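Local atomic coordinates of ancillary protein 1 (Streptococcus pyogenes, PDB entry 2XI9), a protein that acts as a pilus-presented adhesin whose internal thioester bond is required for efficient host-cell interaction, and probably binds collagen. Residues D196-T201 and T207-F212. Sequence-based numbering, arbitrary orientation.
Sequences DLFKYT and TDPDTF
Phe198 O is gripped twice by Thr201. It accepts from the hydroxyl OG1 at 2.7 Å, in the carbonyl plane, and from the backbone N of the same residue. The backbone bond closes the 3-10 turn 198-200 and the hydroxyl bond reinforces it. The hydroxyl bond also fixes the rotation of Thr201: with OG1 between its own backbone N and carbonyl carbon (chi1 61°) and bonded to Phe198 O, the methyl CG2 is directed at the Phe212 ring. Thr201 CG2 lies 3.3 Å from Phe212 CZ, a tight approach. Phe198 and Phe212 form a T-shaped pair. The edge of Phe198 is set toward the face of Phe212, with the planes at 88° and the centroids 5.4 Å apart. Phe198 CD2 leads this edge and meets Phe212 CB at 3.5 Å; that CB lies near the plane of the Phe198 ring. The Phe198 side chain also packs on Pro209, where its CB meets Pro209 CB at 3.7 Å. Leu197 adds its CB beside Phe212 CE2. One water completes the contact by accepting from Leu197 N and donating to Pro209 O, 3.0 Å away. Asp208 caps the N-terminal end of helix 209-222. Its OD2 takes Thr211 N at 2.9 Å through the anti lone pair, and Thr211 OG1 from above the carboxylate plane. Phe212, in the first turn, points toward segment 196-201. On that segment, Lys199 NZ makes a salt bridge with Asp196 OD2 at 2.6 Å and another with Glu328 in strand 321-329. Both segments belong to the thioester domain region. The contact folds the loop after strand 189-193 against the first turn of helix 209-222. Phe212 continues onto Phe252 and Thr253 of helix 238-253, while Leu197 and Tyr200 rest on strand 299-303.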
ATOM      1  N   ASP A 196       8.129   0.069   2.939  1.00 15.13           N
ATOM      2  CA  ASP A 196       8.614  -0.558   1.706  1.00 16.16           C
ATOM      3  C   ASP A 196       7.556  -0.428   0.616  1.00 14.60           C
ATOM      4  O   ASP A 196       7.165  -1.418  -0.020  1.00 15.66           O
ATOM      5  CB  ASP A 196       8.943  -2.033   1.975  1.00 17.60           C
ATOM      6  CG  ASP A 196       9.731  -2.700   0.850  1.00 23.09           C
ATOM      7  OD1 ASP A 196      10.514  -1.999   0.150  1.00 23.57           O
ATOM      8  OD2 ASP A 196       9.555  -3.955   0.698  1.00 29.62           O
ATOM      9  N   LEU A 197       7.088   0.794   0.438  1.00 12.16           N
ATOM     10  CA  LEU A 197       5.950   1.112  -0.401  1.00 11.31           C
ATOM     11  C   LEU A 197       6.367   1.590  -1.814  1.00 11.87           C
ATOM     12  O   LEU A 197       5.542   1.671  -2.722  1.00 11.96           O
ATOM     13  CB  LEU A 197       5.106   2.194   0.248  1.00  9.77           C
ATOM     14  CG  LEU A 197       4.380   1.851   1.566  1.00 10.57           C
ATOM     15  CD1 LEU A 197       3.440   2.961   1.947  1.00 13.26           C
ATOM     16  CD2 LEU A 197       3.636   0.500   1.351  1.00 14.98           C
ATOM     17  N   PHE A 198       7.619   1.977  -1.962  1.00 11.94           N
ATOM     18  CA  PHE A 198       8.089   2.552  -3.215  1.00 12.18           C
ATOM     19  C   PHE A 198       7.818   1.624  -4.388  1.00 13.39           C
ATOM     20  O   PHE A 198       7.455   2.082  -5.478  1.00 14.15           O
ATOM     21  CB  PHE A 198       9.590   2.817  -3.138  1.00 12.88           C
ATOM     22  CG  PHE A 198      10.089   3.737  -4.195  1.00 12.31           C
ATOM     23  CD1 PHE A 198      10.660   3.252  -5.353  1.00 15.53           C
ATOM     24  CD2 PHE A 198       9.966   5.108  -4.020  1.00 14.43           C
ATOM     25  CE1 PHE A 198      11.150   4.141  -6.330  1.00 17.08           C
ATOM     26  CE2 PHE A 198      10.425   5.993  -4.992  1.00 16.69           C
ATOM     27  CZ  PHE A 198      11.026   5.511  -6.131  1.00 14.16           C
ATOM     28  N   LYS A 199       8.000   0.323  -4.151  1.00 14.78           N
ATOM     29  CA  LYS A 199       7.801  -0.708  -5.162  1.00 16.18           C
ATOM     30  C   LYS A 199       6.392  -0.727  -5.759  1.00 16.24           C
ATOM     31  O   LYS A 199       6.236  -1.268  -6.856  1.00 15.94           O
ATOM     32  CB  LYS A 199       8.129  -2.097  -4.620  1.00 17.76           C
ATOM     33  CG  LYS A 199       7.199  -2.566  -3.510  1.00 18.09           C
ATOM     34  CD  LYS A 199       7.587  -3.907  -2.957  1.00 22.09           C
ATOM     35  CE  LYS A 199       8.959  -3.926  -2.391  1.00 25.68           C
ATOM     36  NZ  LYS A 199       9.186  -5.148  -1.558  1.00 31.04           N
ATOM     37  N   TYR A 200       5.395  -0.155  -5.063  1.00 14.02           N
ATOM     38  CA  TYR A 200       4.022  -0.147  -5.574  1.00 13.73           C
ATOM     39  C   TYR A 200       3.690   1.010  -6.514  1.00 14.21           C
ATOM     40  O   TYR A 200       2.593   1.045  -7.074  1.00 15.08           O
ATOM     41  CB  TYR A 200       3.009  -0.227  -4.439  1.00 13.14           C
ATOM     42  CG  TYR A 200       3.277  -1.391  -3.538  1.00 12.14           C
ATOM     43  CD1 TYR A 200       3.021  -2.676  -3.958  1.00 16.93           C
ATOM     44  CD2 TYR A 200       3.838  -1.211  -2.275  1.00 13.88           C
ATOM     45  CE1 TYR A 200       3.306  -3.768  -3.157  1.00 15.82           C
ATOM     46  CE2 TYR A 200       4.125  -2.288  -1.454  1.00 15.77           C
ATOM     47  CZ  TYR A 200       3.850  -3.572  -1.901  1.00 15.70           C
ATOM     48  OH  TYR A 200       4.146  -4.647  -1.103  1.00 16.79           O
ATOM     49  N   THR A 201       4.613   1.969  -6.658  1.00 13.63           N
ATOM     50  CA  THR A 201       4.376   3.173  -7.457  1.00 13.35           C
ATOM     51  C   THR A 201       4.620   2.929  -8.922  1.00 13.94           C
ATOM     52  O   THR A 201       5.441   2.102  -9.297  1.00 14.72           O
ATOM     53  CB  THR A 201       5.265   4.348  -7.044  1.00 13.01           C
ATOM     54  OG1 THR A 201       6.648   3.999  -7.226  1.00 14.66           O
ATOM     55  CG2 THR A 201       4.970   4.725  -5.596  1.00 12.13           C
ATOM     56  N   THR A 207      13.195   9.488  -5.817  1.00 15.85           N
ATOM     57  CA  THR A 207      14.158   8.475  -6.203  1.00 17.91           C
ATOM     58  C   THR A 207      14.595   7.592  -5.031  1.00 18.89           C
ATOM     59  O   THR A 207      15.224   6.544  -5.251  1.00 18.01           O
ATOM     60  CB  THR A 207      15.407   9.117  -6.791  1.00 20.55           C
ATOM     61  OG1 THR A 207      16.057   9.952  -5.807  1.00 20.65           O
ATOM     62  CG2 THR A 207      15.033   9.944  -7.995  1.00 22.64           C
ATOM     63  N   ASP A 208      14.275   8.023  -3.798  1.00 17.39           N
ATOM     64  CA  ASP A 208      14.721   7.325  -2.620  1.00 17.52           C
ATOM     65  C   ASP A 208      13.522   6.757  -1.874  1.00 16.02           C
ATOM     66  O   ASP A 208      12.584   7.508  -1.538  1.00 14.35           O
ATOM     67  CB  ASP A 208      15.508   8.250  -1.705  1.00 19.26           C
ATOM     68  CG  ASP A 208      16.031   7.506  -0.492  1.00 20.48           C
ATOM     69  OD1 ASP A 208      17.047   6.821  -0.598  1.00 28.71           O
ATOM     70  OD2 ASP A 208      15.388   7.554   0.540  1.00 23.10           O
ATOM     71  N   PRO A 209      13.494   5.429  -1.681  1.00 15.71           N
ATOM     72  CA  PRO A 209      12.317   4.873  -1.031  1.00 15.16           C
ATOM     73  C   PRO A 209      12.049   5.389   0.379  1.00 14.48           C
ATOM     74  O   PRO A 209      10.902   5.545   0.732  1.00 15.16           O
ATOM     75  CB  PRO A 209      12.583   3.361  -1.004  1.00 15.85           C
ATOM     76  CG  PRO A 209      13.573   3.124  -2.059  1.00 19.13           C
ATOM     77  CD  PRO A 209      14.431   4.369  -2.128  1.00 17.69           C
ATOM     78  N   ASP A 210      13.072   5.601   1.197  1.00 17.18           N
ATOM     79  CA  ASP A 210      12.819   6.104   2.571  1.00 17.49           C
ATOM     80  C   ASP A 210      12.278   7.550   2.531  1.00 16.83           C
ATOM     81  O   ASP A 210      11.383   7.880   3.267  1.00 16.57           O
ATOM     82  CB  ASP A 210      14.067   5.996   3.454  1.00 19.62           C
ATOM     83  CG  ASP A 210      14.542   4.546   3.643  1.00 21.94           C
ATOM     84  OD1 ASP A 210      13.740   3.608   3.602  1.00 22.70           O
ATOM     85  OD2 ASP A 210      15.752   4.344   3.835  1.00 28.95           O
ATOM     86  N   THR A 211      12.806   8.409   1.660  1.00 17.56           N
ATOM     87  CA  THR A 211      12.244   9.769   1.490  1.00 15.36           C
ATOM     88  C   THR A 211      10.809   9.712   0.990  1.00 14.55           C
ATOM     89  O   THR A 211       9.942  10.458   1.462  1.00 12.49           O
ATOM     90  CB  THR A 211      13.058  10.592   0.480  1.00 16.93           C
ATOM     91  OG1 THR A 211      14.434  10.523   0.817  1.00 20.16           O
ATOM     92  CG2 THR A 211      12.599  12.051   0.450  1.00 16.80           C
ATOM     93  N   PHE A 212      10.541   8.813   0.039  1.00 12.39           N
ATOM     94  CA  PHE A 212       9.203   8.613  -0.464  1.00 10.28           C
ATOM     95  C   PHE A 212       8.232   8.260   0.665  1.00  9.84           C
ATOM     96  O   PHE A 212       7.159   8.853   0.774  1.00  7.70           O
ATOM     97  CB  PHE A 212       9.175   7.499  -1.542  1.00 10.40           C
ATOM     98  CG  PHE A 212       7.798   7.100  -1.942  1.00  9.54           C
ATOM     99  CD1 PHE A 212       7.061   7.893  -2.782  1.00 11.71           C
ATOM    100  CD2 PHE A 212       7.233   5.933  -1.479  1.00  9.96           C
ATOM    101  CE1 PHE A 212       5.781   7.528  -3.171  1.00 11.09           C
ATOM    102  CE2 PHE A 212       5.936   5.572  -1.854  1.00  7.91           C
ATOM    103  CZ  PHE A 212       5.234   6.362  -2.702  1.00  8.62           C
TER
HETATM  104  O   HOH W   1       9.278   3.049   0.650  1.00 12.50           O